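Local coordinates for glycerol dehydratase (Clostridium butyricum, PDB 1R8W), which probably acts as a lyase of the glycyl-radical type, dehydrating glycerol with the help of a radical carried on a glycine, at residues 29-34 with 82-87; 53-58 with 209-214; 102-107 with 325-330; 165-170 with 520-525. All coordinates share one frame; numbering follows the deposited sequence.

Interaction 1 of 4, residues 29-34 with 82-87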
loop_
_atom_site.group_PDB
_atom_site.type_symbol
_atom_site.label_atom_id
_atom_site.label_comp_id
_atom_site.label_asym_id
_atom_site.label_seq_id
_atom_site.Cartn_x
_atom_site.Cartn_y
_atom_site.Cartn_z
ATOM N N SER A 29 3.940 23.908 19.220
ATOM C CA SER A 29 4.541 22.597 18.975
ATOM C C SER A 29 3.874 21.341 19.534
ATOM O O SER A 29 4.312 20.229 19.241
ATOM C CB SER A 29 5.988 22.622 19.462
ATOM O OG SER A 29 6.031 22.955 20.841
ATOM N N GLU A 30 2.831 21.504 20.332
ATOM C CA GLU A 30 2.165 20.354 20.925
ATOM C C GLU A 30 1.782 19.229 19.958
ATOM O O GLU A 30 2.217 18.090 20.136
ATOM C CB GLU A 30 0.930 20.809 21.704
ATOM C CG GLU A 30 1.222 21.405 23.088
ATOM C CD GLU A 30 2.030 22.693 23.043
ATOM O OE1 GLU A 30 1.735 23.563 22.195
ATOM O OE2 GLU A 30 2.950 22.842 23.872
ATOM N N ARG A 31 0.978 19.529 18.939
ATOM C CA ARG A 31 0.569 18.485 18.003
ATOM C C ARG A 31 1.734 17.776 17.330
ATOM O O ARG A 31 1.720 16.557 17.193
ATOM C CB ARG A 31 -0.352 19.039 16.919
ATOM C CG ARG A 31 -0.841 17.964 15.949
ATOM C CD ARG A 31 -1.669 18.537 14.810
ATOM N NE ARG A 31 -2.196 17.486 13.941
ATOM C CZ ARG A 31 -1.465 16.743 13.110
ATOM N NH1 ARG A 31 -0.152 16.923 13.011
ATOM N NH2 ARG A 31 -2.053 15.809 12.375
ATOM N N ALA A 32 2.737 18.535 16.904
ATOM C CA ALA A 32 3.896 17.952 16.240
ATOM C C ALA A 32 4.580 16.934 17.144
ATOM O O ALA A 32 4.957 15.851 16.699
ATOM C CB ALA A 32 4.877 19.042 15.836
ATOM N N ILE A 33 4.740 17.284 18.417
ATOM C CA ILE A 33 5.374 16.382 19.369
ATOM C C ILE A 33 4.512 15.139 19.578
ATOM O O ILE A 33 5.005 14.012 19.529
ATOM C CB ILE A 33 5.610 17.079 20.743
ATOM C CG1 ILE A 33 6.944 17.832 20.738
ATOM C CG2 ILE A 33 5.646 16.050 21.862
ATOM C CD1 ILE A 33 7.047 18.912 19.701
ATOM N N LEU A 34 3.219 15.349 19.796
ATOM C CA LEU A 34 2.309 14.239 20.032
ATOM C C LEU A 34 2.192 13.218 18.893
ATOM O O LEU A 34 2.262 12.012 19.137
ATOM C CB LEU A 34 0.927 14.778 20.398
ATOM C CG LEU A 34 0.878 15.534 21.724
ATOM C CD1 LEU A 34 -0.533 16.048 21.972
ATOM C CD2 LEU A 34 1.318 14.603 22.853
ATOM N N SER A 82 -3.620 31.118 15.975
ATOM C CA SER A 82 -2.285 30.573 15.747
ATOM C C SER A 82 -2.326 29.223 15.044
ATOM O O SER A 82 -3.399 28.704 14.747
ATOM C CB SER A 82 -1.532 30.472 17.072
ATOM O OG SER A 82 -1.385 31.762 17.647
ATOM N N SER A 83 -1.158 28.652 14.778
ATOM C CA SER A 83 -1.096 27.386 14.058
ATOM C C SER A 83 -0.315 26.245 14.702
ATOM O O SER A 83 0.729 26.434 15.321
ATOM C CB SER A 83 -0.538 27.631 12.651
ATOM O OG SER A 83 -0.349 26.413 11.951
ATOM N N GLN A 84 -0.846 25.045 14.519
ATOM C CA GLN A 84 -0.248 23.822 15.025
ATOM C C GLN A 84 0.646 23.365 13.860
ATOM O O GLN A 84 0.623 23.985 12.799
ATOM C CB GLN A 84 -1.380 22.831 15.303
ATOM C CG GLN A 84 -1.232 21.934 16.511
ATOM C CD GLN A 84 -0.788 22.647 17.773
ATOM O OE1 GLN A 84 0.400 22.710 18.065
ATOM N NE2 GLN A 84 -1.739 23.183 18.527
ATOM N N VAL A 85 1.431 22.306 14.041
ATOM C CA VAL A 85 2.313 21.828 12.971
ATOM C C VAL A 85 1.936 20.432 12.474
ATOM O O VAL A 85 1.478 19.594 13.253
ATOM C CB VAL A 85 3.789 21.826 13.434
ATOM C CG1 VAL A 85 4.663 21.119 12.415
ATOM C CG2 VAL A 85 4.268 23.254 13.626
ATOM N N PHE A 86 2.125 20.185 11.176
ATOM C CA PHE A 86 1.782 18.893 10.584
ATOM C C PHE A 86 2.949 18.276 9.828
ATOM O O PHE A 86 2.980 18.283 8.598
ATOM C CB PHE A 86 0.577 19.044 9.655
ATOM C CG PHE A 86 -0.668 19.517 10.359
ATOM C CD1 PHE A 86 -0.744 20.804 10.879
ATOM C CD2 PHE A 86 -1.754 18.665 10.525
ATOM C CE1 PHE A 86 -1.877 21.232 11.551
ATOM C CE2 PHE A 86 -2.892 19.086 11.195
ATOM C CZ PHE A 86 -2.954 20.373 11.711
ATOM N N PRO A 87 3.904 17.691 10.571
ATOM C CA PRO A 87 5.130 17.034 10.100
ATOM C C PRO A 87 4.905 15.925 9.091
ATOM O O PRO A 87 5.766 15.670 8.252
ATOM C CB PRO A 87 5.740 16.460 11.378
ATOM C CG PRO A 87 5.087 17.213 12.478
ATOM C CD PRO A 87 3.693 17.397 11.997
HETATM O O HOH W 1 -0.847 23.878 21.519
HETATM O O HOH W 2 2.241 21.500 16.706
#

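Interaction 2 of 4, residues 53-58 with 209-214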
loop_
_atom_site.group_PDB
_atom_site.type_symbol
_atom_site.label_atom_id
_atom_site.label_comp_id
_atom_site.label_asym_id
_atom_site.label_seq_id
_atom_site.Cartn_x
_atom_site.Cartn_y
_atom_site.Cartn_z
ATOM N N LEU A 53 -4.699 5.868 15.602
ATOM C CA LEU A 53 -4.014 5.899 16.891
ATOM C C LEU A 53 -3.356 7.251 17.161
ATOM O O LEU A 53 -3.303 7.702 18.303
ATOM C CB LEU A 53 -2.961 4.788 16.945
ATOM C CG LEU A 53 -3.305 3.433 17.585
ATOM C CD1 LEU A 53 -4.796 3.227 17.689
ATOM C CD2 LEU A 53 -2.660 2.337 16.767
ATOM N N ALA A 54 -2.854 7.893 16.109
ATOM C CA ALA A 54 -2.206 9.194 16.245
ATOM C C ALA A 54 -3.227 10.255 16.645
ATOM O O ALA A 54 -2.955 11.100 17.494
ATOM C CB ALA A 54 -1.537 9.584 14.939
ATOM N N LEU A 55 -4.402 10.209 16.025
ATOM C CA LEU A 55 -5.451 11.167 16.334
ATOM C C LEU A 55 -5.873 10.966 17.784
ATOM O O LEU A 55 -6.137 11.922 18.510
ATOM C CB LEU A 55 -6.645 10.967 15.398
ATOM C CG LEU A 55 -7.815 11.938 15.573
ATOM C CD1 LEU A 55 -7.318 13.355 15.403
ATOM C CD2 LEU A 55 -8.897 11.637 14.561
ATOM N N LYS A 56 -5.928 9.707 18.197
ATOM C CA LYS A 56 -6.297 9.359 19.560
ATOM C C LYS A 56 -5.292 9.973 20.537
ATOM O O LYS A 56 -5.671 10.664 21.488
ATOM C CB LYS A 56 -6.301 7.840 19.720
ATOM C CG LYS A 56 -6.589 7.355 21.132
ATOM C CD LYS A 56 -6.542 5.835 21.206
ATOM C CE LYS A 56 -6.996 5.319 22.562
ATOM N NZ LYS A 56 -6.110 5.773 23.666
ATOM N N HIS A 57 -4.009 9.719 20.298
ATOM C CA HIS A 57 -2.969 10.241 21.170
ATOM C C HIS A 57 -3.012 11.765 21.220
ATOM O O HIS A 57 -2.889 12.368 22.285
ATOM C CB HIS A 57 -1.598 9.777 20.694
ATOM C CG HIS A 57 -0.520 9.964 21.712
ATOM N ND1 HIS A 57 -0.634 9.501 23.005
ATOM C CD2 HIS A 57 0.698 10.552 21.628
ATOM C CE1 HIS A 57 0.467 9.794 23.673
ATOM N NE2 HIS A 57 1.291 10.432 22.861
ATOM N N ILE A 58 -3.187 12.385 20.061
ATOM C CA ILE A 58 -3.255 13.834 19.987
ATOM C C ILE A 58 -4.432 14.377 20.795
ATOM O O ILE A 58 -4.256 15.224 21.671
ATOM C CB ILE A 58 -3.389 14.304 18.525
ATOM C CG1 ILE A 58 -2.069 14.090 17.787
ATOM C CG2 ILE A 58 -3.799 15.763 18.480
ATOM C CD1 ILE A 58 -2.166 14.339 16.300
ATOM N N ILE A 209 -13.833 3.617 14.333
ATOM C CA ILE A 209 -14.302 3.466 15.709
ATOM C C ILE A 209 -13.353 4.178 16.680
ATOM O O ILE A 209 -13.782 4.992 17.504
ATOM C CB ILE A 209 -14.368 1.975 16.131
ATOM C CG1 ILE A 209 -15.245 1.170 15.162
ATOM C CG2 ILE A 209 -14.911 1.869 17.559
ATOM C CD1 ILE A 209 -16.715 1.467 15.259
ATOM N N ILE A 210 -12.066 3.857 16.588
ATOM C CA ILE A 210 -11.067 4.461 17.458
ATOM C C ILE A 210 -11.096 5.979 17.360
ATOM O O ILE A 210 -11.025 6.668 18.377
ATOM C CB ILE A 210 -9.653 3.975 17.103
ATOM C CG1 ILE A 210 -9.552 2.473 17.366
ATOM C CG2 ILE A 210 -8.611 4.740 17.917
ATOM C CD1 ILE A 210 -8.220 1.870 16.975
ATOM N N SER A 211 -11.204 6.498 16.140
ATOM C CA SER A 211 -11.240 7.942 15.927
ATOM C C SER A 211 -12.451 8.630 16.554
ATOM O O SER A 211 -12.313 9.646 17.234
ATOM C CB SER A 211 -11.193 8.254 14.433
ATOM O OG SER A 211 -9.971 7.814 13.880
ATOM N N CYS A 212 -13.641 8.089 16.327
ATOM C CA CYS A 212 -14.837 8.696 16.898
ATOM C C CYS A 212 -14.825 8.577 18.411
ATOM O O CYS A 212 -15.382 9.416 19.119
ATOM C CB CYS A 212 -16.089 8.040 16.327
ATOM S SG CYS A 212 -16.321 8.421 14.582
ATOM N N GLU A 213 -14.175 7.529 18.902
ATOM C CA GLU A 213 -14.079 7.319 20.332
ATOM C C GLU A 213 -13.159 8.392 20.895
ATOM O O GLU A 213 -13.436 8.968 21.943
ATOM C CB GLU A 213 -13.535 5.917 20.616
ATOM C CG GLU A 213 -14.478 5.072 21.459
ATOM C CD GLU A 213 -14.327 3.581 21.207
ATOM O OE1 GLU A 213 -13.176 3.084 21.213
ATOM O OE2 GLU A 213 -15.365 2.906 21.013
ATOM N N ALA A 214 -12.075 8.673 20.183
ATOM C CA ALA A 214 -11.135 9.701 20.619
ATOM C C ALA A 214 -11.845 11.050 20.601
ATOM O O ALA A 214 -11.643 11.881 21.486
ATOM C CB ALA A 214 -9.922 9.739 19.700
#

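Interaction 3 of 4, residues 102-107 with 325-330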
loop_
_atom_site.group_PDB
_atom_site.type_symbol
_atom_site.label_atom_id
_atom_site.label_comp_id
_atom_site.label_asym_id
_atom_site.label_seq_id
_atom_site.Cartn_x
_atom_site.Cartn_y
_atom_site.Cartn_z
ATOM N N ASN A 102 9.609 35.589 11.746
ATOM C CA ASN A 102 9.345 36.887 12.374
ATOM C C ASN A 102 9.464 38.011 11.363
ATOM O O ASN A 102 8.635 38.914 11.316
ATOM C CB ASN A 102 10.366 37.184 13.471
ATOM C CG ASN A 102 10.311 36.209 14.604
ATOM O OD1 ASN A 102 11.103 36.298 15.545
ATOM N ND2 ASN A 102 9.375 35.266 14.536
ATOM N N LYS A 103 10.530 37.943 10.574
ATOM C CA LYS A 103 10.855 38.953 9.576
ATOM C C LYS A 103 9.909 39.071 8.386
ATOM O O LYS A 103 10.159 39.853 7.472
ATOM C CB LYS A 103 12.274 38.701 9.060
ATOM C CG LYS A 103 13.261 38.321 10.148
ATOM C CD LYS A 103 13.396 39.414 11.191
ATOM C CE LYS A 103 13.453 38.811 12.585
ATOM N NZ LYS A 103 14.404 37.661 12.653
ATOM N N ARG A 104 8.823 38.311 8.382
ATOM C CA ARG A 104 7.900 38.376 7.257
ATOM C C ARG A 104 7.133 39.689 7.153
ATOM O O ARG A 104 6.713 40.265 8.160
ATOM C CB ARG A 104 6.892 37.236 7.325
ATOM C CG ARG A 104 7.447 35.884 7.001
ATOM C CD ARG A 104 6.320 34.886 7.014
ATOM N NE ARG A 104 6.756 33.555 6.630
ATOM C CZ ARG A 104 5.935 32.521 6.505
ATOM N NH1 ARG A 104 4.639 32.681 6.733
ATOM N NH2 ARG A 104 6.409 31.335 6.151
ATOM N N THR A 105 6.953 40.153 5.920
ATOM C CA THR A 105 6.200 41.372 5.649
ATOM C C THR A 105 4.750 40.943 5.497
ATOM O O THR A 105 3.826 41.710 5.748
ATOM C CB THR A 105 6.639 42.022 4.336
ATOM O OG1 THR A 105 7.970 42.524 4.478
ATOM C CG2 THR A 105 5.698 43.158 3.963
ATOM N N GLY A 106 4.575 39.695 5.077
ATOM C CA GLY A 106 3.248 39.153 4.884
ATOM C C GLY A 106 2.729 38.452 6.118
ATOM O O GLY A 106 2.711 39.024 7.204
ATOM N N ASP A 107 2.311 37.207 5.944
ATOM C CA ASP A 107 1.769 36.409 7.036
ATOM C C ASP A 107 2.847 36.042 8.047
ATOM O O ASP A 107 3.438 34.962 7.978
ATOM C CB ASP A 107 1.130 35.144 6.462
ATOM C CG ASP A 107 -0.028 35.450 5.536
ATOM O OD1 ASP A 107 0.143 36.261 4.602
ATOM O OD2 ASP A 107 -1.114 34.878 5.742
ATOM N N ARG A 325 2.371 28.451 6.431
ATOM C CA ARG A 325 2.802 27.840 5.179
ATOM C C ARG A 325 4.201 28.366 4.864
ATOM O O ARG A 325 4.606 29.395 5.400
ATOM C CB ARG A 325 1.843 28.212 4.042
ATOM C CG ARG A 325 0.372 27.905 4.309
ATOM C CD ARG A 325 -0.483 28.237 3.087
ATOM N NE ARG A 325 -1.896 27.904 3.271
ATOM C CZ ARG A 325 -2.763 28.638 3.962
ATOM N NH1 ARG A 325 -2.371 29.765 4.542
ATOM N NH2 ARG A 325 -4.024 28.242 4.072
ATOM N N ASP A 326 4.939 27.670 4.002
ATOM C CA ASP A 326 6.279 28.114 3.650
ATOM C C ASP A 326 6.229 29.467 2.944
ATOM O O ASP A 326 5.167 29.904 2.494
ATOM C CB ASP A 326 6.987 27.086 2.759
ATOM C CG ASP A 326 6.281 26.865 1.433
ATOM O OD1 ASP A 326 5.303 26.087 1.393
ATOM O OD2 ASP A 326 6.701 27.476 0.430
ATOM N N GLU A 327 7.382 30.127 2.862
ATOM C CA GLU A 327 7.492 31.435 2.228
ATOM C C GLU A 327 6.783 31.524 0.882
ATOM O O GLU A 327 5.982 32.432 0.650
ATOM C CB GLU A 327 8.953 31.793 2.002
ATOM C CG GLU A 327 9.789 31.853 3.246
ATOM C CD GLU A 327 11.207 32.288 2.943
ATOM O OE1 GLU A 327 11.849 31.660 2.070
ATOM O OE2 GLU A 327 11.672 33.260 3.577
ATOM N N ILE A 328 7.095 30.590 -0.008
ATOM C CA ILE A 328 6.506 30.585 -1.337
ATOM C C ILE A 328 5.002 30.341 -1.336
ATOM O O ILE A 328 4.246 31.129 -1.898
ATOM C CB ILE A 328 7.182 29.535 -2.220
ATOM C CG1 ILE A 328 8.703 29.722 -2.169
ATOM C CG2 ILE A 328 6.693 29.669 -3.650
ATOM C CD1 ILE A 328 9.181 31.100 -2.623
ATOM N N SER A 329 4.569 29.256 -0.703
ATOM C CA SER A 329 3.147 28.927 -0.651
ATOM C C SER A 329 2.339 30.075 -0.070
ATOM O O SER A 329 1.198 30.310 -0.471
ATOM C CB SER A 329 2.918 27.668 0.187
ATOM O OG SER A 329 3.484 26.536 -0.447
ATOM N N THR A 330 2.941 30.791 0.872
ATOM C CA THR A 330 2.273 31.914 1.513
ATOM C C THR A 330 1.901 33.008 0.507
ATOM O O THR A 330 0.958 33.774 0.736
ATOM C CB THR A 330 3.152 32.491 2.641
ATOM O OG1 THR A 330 3.385 31.464 3.614
ATOM C CG2 THR A 330 2.469 33.671 3.315
HETATM O O HOH W 3 2.208 31.265 6.396
#

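Interaction 4 of 4, residues 165-170 with 520-525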
loop_
_atom_site.group_PDB
_atom_site.type_symbol
_atom_site.label_atom_id
_atom_site.label_comp_id
_atom_site.label_asym_id
_atom_site.label_seq_id
_atom_site.Cartn_x
_atom_site.Cartn_y
_atom_site.Cartn_z
ATOM N N VAL A 165 -13.334 20.165 1.553
ATOM C CA VAL A 165 -14.466 19.276 1.696
ATOM C C VAL A 165 -15.500 19.847 2.647
ATOM O O VAL A 165 -15.188 20.637 3.536
ATOM C CB VAL A 165 -14.009 17.900 2.248
ATOM C CG1 VAL A 165 -13.199 18.099 3.511
ATOM C CG2 VAL A 165 -15.207 17.019 2.556
ATOM N N SER A 166 -16.745 19.452 2.428
ATOM C CA SER A 166 -17.831 19.853 3.288
ATOM C C SER A 166 -18.397 18.518 3.748
ATOM O O SER A 166 -19.045 17.793 2.993
ATOM C CB SER A 166 -18.879 20.658 2.531
ATOM O OG SER A 166 -19.894 21.090 3.419
ATOM N N VAL A 167 -18.088 18.196 4.994
ATOM C CA VAL A 167 -18.498 16.964 5.648
ATOM C C VAL A 167 -20.013 16.928 5.829
ATOM O O VAL A 167 -20.683 17.948 5.669
ATOM C CB VAL A 167 -17.750 16.868 7.011
ATOM C CG1 VAL A 167 -18.690 16.491 8.136
ATOM C CG2 VAL A 167 -16.596 15.899 6.882
ATOM N N ASP A 168 -20.562 15.759 6.138
ATOM C CA ASP A 168 -22.000 15.661 6.349
ATOM C C ASP A 168 -22.332 16.070 7.789
ATOM O O ASP A 168 -22.718 15.234 8.612
ATOM C CB ASP A 168 -22.491 14.236 6.111
ATOM C CG ASP A 168 -24.005 14.157 6.009
ATOM O OD1 ASP A 168 -24.693 15.070 6.521
ATOM O OD2 ASP A 168 -24.510 13.179 5.421
ATOM N N TYR A 169 -22.178 17.359 8.087
ATOM C CA TYR A 169 -22.452 17.877 9.418
ATOM C C TYR A 169 -23.837 17.481 9.898
ATOM O O TYR A 169 -24.013 17.090 11.051
ATOM C CB TYR A 169 -22.357 19.405 9.445
ATOM C CG TYR A 169 -20.989 19.973 9.149
ATOM C CD1 TYR A 169 -20.674 20.443 7.879
ATOM C CD2 TYR A 169 -20.021 20.076 10.149
ATOM C CE1 TYR A 169 -19.436 21.010 7.609
ATOM C CE2 TYR A 169 -18.774 20.639 9.887
ATOM C CZ TYR A 169 -18.490 21.108 8.611
ATOM O OH TYR A 169 -17.274 21.691 8.333
ATOM N N GLY A 170 -24.821 17.602 9.014
ATOM C CA GLY A 170 -26.185 17.268 9.374
ATOM C C GLY A 170 -26.332 15.905 10.023
ATOM O O GLY A 170 -27.000 15.767 11.047
ATOM N N PRO A 520 -9.025 8.445 8.781
ATOM C CA PRO A 520 -10.135 7.682 9.362
ATOM C C PRO A 520 -11.292 8.552 9.844
ATOM O O PRO A 520 -12.458 8.226 9.618
ATOM C CB PRO A 520 -9.487 6.947 10.538
ATOM C CG PRO A 520 -8.011 7.028 10.270
ATOM C CD PRO A 520 -7.839 8.373 9.648
ATOM N N PHE A 521 -10.970 9.654 10.514
ATOM C CA PHE A 521 -12.006 10.520 11.058
ATOM C C PHE A 521 -12.796 11.275 10.007
ATOM O O PHE A 521 -14.026 11.238 10.009
ATOM C CB PHE A 521 -11.411 11.502 12.077
ATOM C CG PHE A 521 -12.428 12.419 12.702
ATOM C CD1 PHE A 521 -12.401 13.790 12.452
ATOM C CD2 PHE A 521 -13.449 11.908 13.500
ATOM C CE1 PHE A 521 -13.383 14.643 12.985
ATOM C CE2 PHE A 521 -14.434 12.751 14.039
ATOM C CZ PHE A 521 -14.400 14.119 13.777
ATOM N N LEU A 522 -12.102 11.954 9.107
ATOM C CA LEU A 522 -12.781 12.713 8.069
ATOM C C LEU A 522 -13.642 11.794 7.199
ATOM O O LEU A 522 -14.804 12.100 6.903
ATOM C CB LEU A 522 -11.761 13.440 7.190
ATOM C CG LEU A 522 -12.351 14.346 6.105
ATOM C CD1 LEU A 522 -13.015 15.538 6.760
ATOM C CD2 LEU A 522 -11.265 14.795 5.155
ATOM N N SER A 523 -13.071 10.662 6.802
ATOM C CA SER A 523 -13.770 9.711 5.949
ATOM C C SER A 523 -15.089 9.222 6.516
ATOM O O SER A 523 -16.024 8.935 5.762
ATOM C CB SER A 523 -12.874 8.506 5.667
ATOM O OG SER A 523 -11.718 8.897 4.962
ATOM N N SER A 524 -15.160 9.126 7.842
ATOM C CA SER A 524 -16.358 8.636 8.517
ATOM C C SER A 524 -17.588 9.513 8.299
ATOM O O SER A 524 -18.713 9.059 8.488
ATOM C CB SER A 524 -16.094 8.484 10.026
ATOM O OG SER A 524 -15.996 9.741 10.676
ATOM N N MET A 525 -17.380 10.757 7.886
ATOM C CA MET A 525 -18.500 11.672 7.679
ATOM C C MET A 525 -18.833 11.981 6.216
ATOM O O MET A 525 -19.598 12.904 5.926
ATOM C CB MET A 525 -18.238 12.965 8.452
ATOM C CG MET A 525 -18.084 12.720 9.948
ATOM S SD MET A 525 -17.592 14.182 10.869
ATOM C CE MET A 525 -15.862 14.244 10.492
#

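Interaction 1 of 4, residues 29-34 with 82-87
Arg31 NH1 donates to Val85 O at 3.1 Å, meeting an in-plane lone pair of the carbonyl, though the N-H points off line at 139°. The same side chain forms a cation-pi stack: its guanidinium lies flat on one face of the Phe86 ring, centres 3.8 Å apart and planes 25° from each other. The contact thus docks the first turn of helix 30-41 onto the extended loop that follows helix 47-61, within the pyruvate formate-lyase-like fold. Outside the pair, Glu88 makes a salt bridge with Arg31 NH2 and Ile276 O accepts a hydrogen bond from NE; these bonds, with the ring over one face, together hold the group's rotation, and Val85 O is tilted 26° from its plane. CG of Arg31 stands anti to the backbone N and the chain stays extended to NE, which carries the guanidinium across to the Phe86 ring. At the helix start, Gln84 OE1 accepts a weak bond from Arg31 N (3.3 Å) and a hydrogen bond from a water 2.6 Å away that also accepts from Ala32 N and Val85 N; amide and water thereby serve N-H groups of the first turn. Another water bridges Glu30 OE1 to Gln84 NE2, which also donates to Leu76 O. Farther out the packing is apolar and buried, with Ala32 CB lying 3.8 Å from Val85 CB and 3.8 Å from Pro87 CG.

Interaction 2 of 4, residues 53-58 with 209-214
Ile210 has more surface buried than any other residue of this contact, and both of its branches are used. CD1, at the end of the longer branch, meets Leu53 CD1 at 3.8 Å, while CG2 faces the aliphatic chain of Lys56. With CG2 anti to its backbone N and CG1 beside it (chi1 -64°), the side chain spreads its two branches over Leu53 and Lys56, about one turn apart on the facing helix. The CB of Leu53 points away from helix 197-230, and the end of its side chain turns back to reach Ile210. Ala214, one turn further along, is the second anchor: its methyl sits 3.6 Å from Lys56 CA, practically against the backbone, and 4.1 Å from Lys56 CB. Such a small residue lets the helices come near, and the CA atoms of Lys56 and Ala214 are just 5.0 Å apart. The motif is a pair of nearly parallel helices, 47-61 and 197-230, whose short segments run at 12° with axes 8.6 Å apart, in the part of the chain that belongs to the pyruvate formate-lyase-like family. Lys56, third of the main contributors, lays CD 4.0 Å from Ile210 CG2, then leads its ammonium away to a salt bridge with Glu60. On the buried side, Leu55 CD2 approaches Ser211 OG at 4.0 Å; that hydroxyl is bonded to Ser207 O one turn earlier, and Pro520 and Phe521 of helix 520-523 press on the same edge of the pair.

Interaction 3 of 4, residues 102-107 with 325-330
Arg104 reaches across to Arg325 and Thr330 on an extended chain: CG stands beside the backbone N (chi1 -73°), and every later torsion up to NE is near 180°, so the guanidinium is held out at full length. Its NH2 donates to Arg325 O at 2.8 Å with an N-H...O angle of 162°, and the acceptor lies close to the guanidinium plane. NH1 turns the other way and binds Asp107 O of its own loop at 2.9 Å, again near that plane, so the arginine ties its loop to itself as well as to the partner. A water in the guanidinium plane, next to NH1, accepts from NH1 and from Arg325 N and donates to Thr330 OG1. Glu97 makes a salt bridge with Arg104 NH2 and accepts a hydrogen bond from Glu327 N, joining both sides through helix 92-97. Asp107 puts its carboxylate alongside Thr330, with OD1 3.7 Å from CG2; its oxygens accept from the backbone N of Gly335 and of Tyr336. Thr330 OG1 bonds Asp326 O at 2.6 Å, from well above the carbonyl plane. That carbonyl also accepts from Thr330 N. The N-cap is Asp326, whose OD2 takes Ser329 N at 3.0 Å and whose OD1 takes Ser329 OG. What the loop arginine grips is therefore the carbonyl just ahead of an aspartate N-cap, here heading a short, weakly bonded helix.

Interaction 4 of 4, residues 165-170 with 520-525
Asp168 N donates to Met525 O at 3.0 Å (N-H...O 152°), joining the tight bend that leads into helix 169-191 to the chain leaving helix 520-523. Asp168 is the centre of an inverse gamma turn, closed by a weak bond from Tyr169 N to Val167 O, and also the N-cap of the helix, its OD1 accepting from Lys171 N. Next to this bond, Val167 fills the angle between Met525 and Leu522. Its CG1 rests 3.6 Å from Met525 CB and 3.7 Å from the SD; its CG2 touches Leu522 CD1 at 3.6 Å. Leu522 CG stands anti to its backbone N (chi1 -177°), bringing the tip of the side chain round to the valines. Val165, two residues before Val167, extends the same apolar line with CG1 4.1 Å from Leu522 CD1. The chain of Met525 bends at its last torsion (chi3 -78°). Its CE lies 3.5 Å above the plane of the Phe521 ring, toward its rim, while one face of the Tyr169 ring is covered by Val167 CG1. Helix 260-277 backs the contact: Ile270 packs on Met525 and on Tyr169, and Glu277 accepts from the backbone N of Phe521 and of Leu522. Helices 47-61 and 197-230 meet Pro520, Phe521, Ser523 and Ser524, and beside Val165 the backbone of Ser166 is bonded to Gly440, just before strand 442-443.

How the interactions relate
Interactions 1, 2 and 4 form a connected group. Helix 47-61 joins the first two: Ile58 CD1 packs on Arg31 CG at 3.9 Å, and their centres are 16 Å apart. Helix 520-523 joins interactions 2 and 4, with Phe521 CB 3.5 Å from Leu55 CD2 and centres 15 Å apart. Interactions 1 and 4 do not touch, their nearest atoms being about 10 Å apart, yet Glu277 reaches both, its carbonyl by a weak bond to Arg31 and its carboxylate by bonds to the backbone of 520-525. Interaction 3 touches none of them, its nearest atoms about 6 Å from interaction 1 and about 13 Å from interaction 4. Gly763, the predicted radical site, belongs to none of the segments.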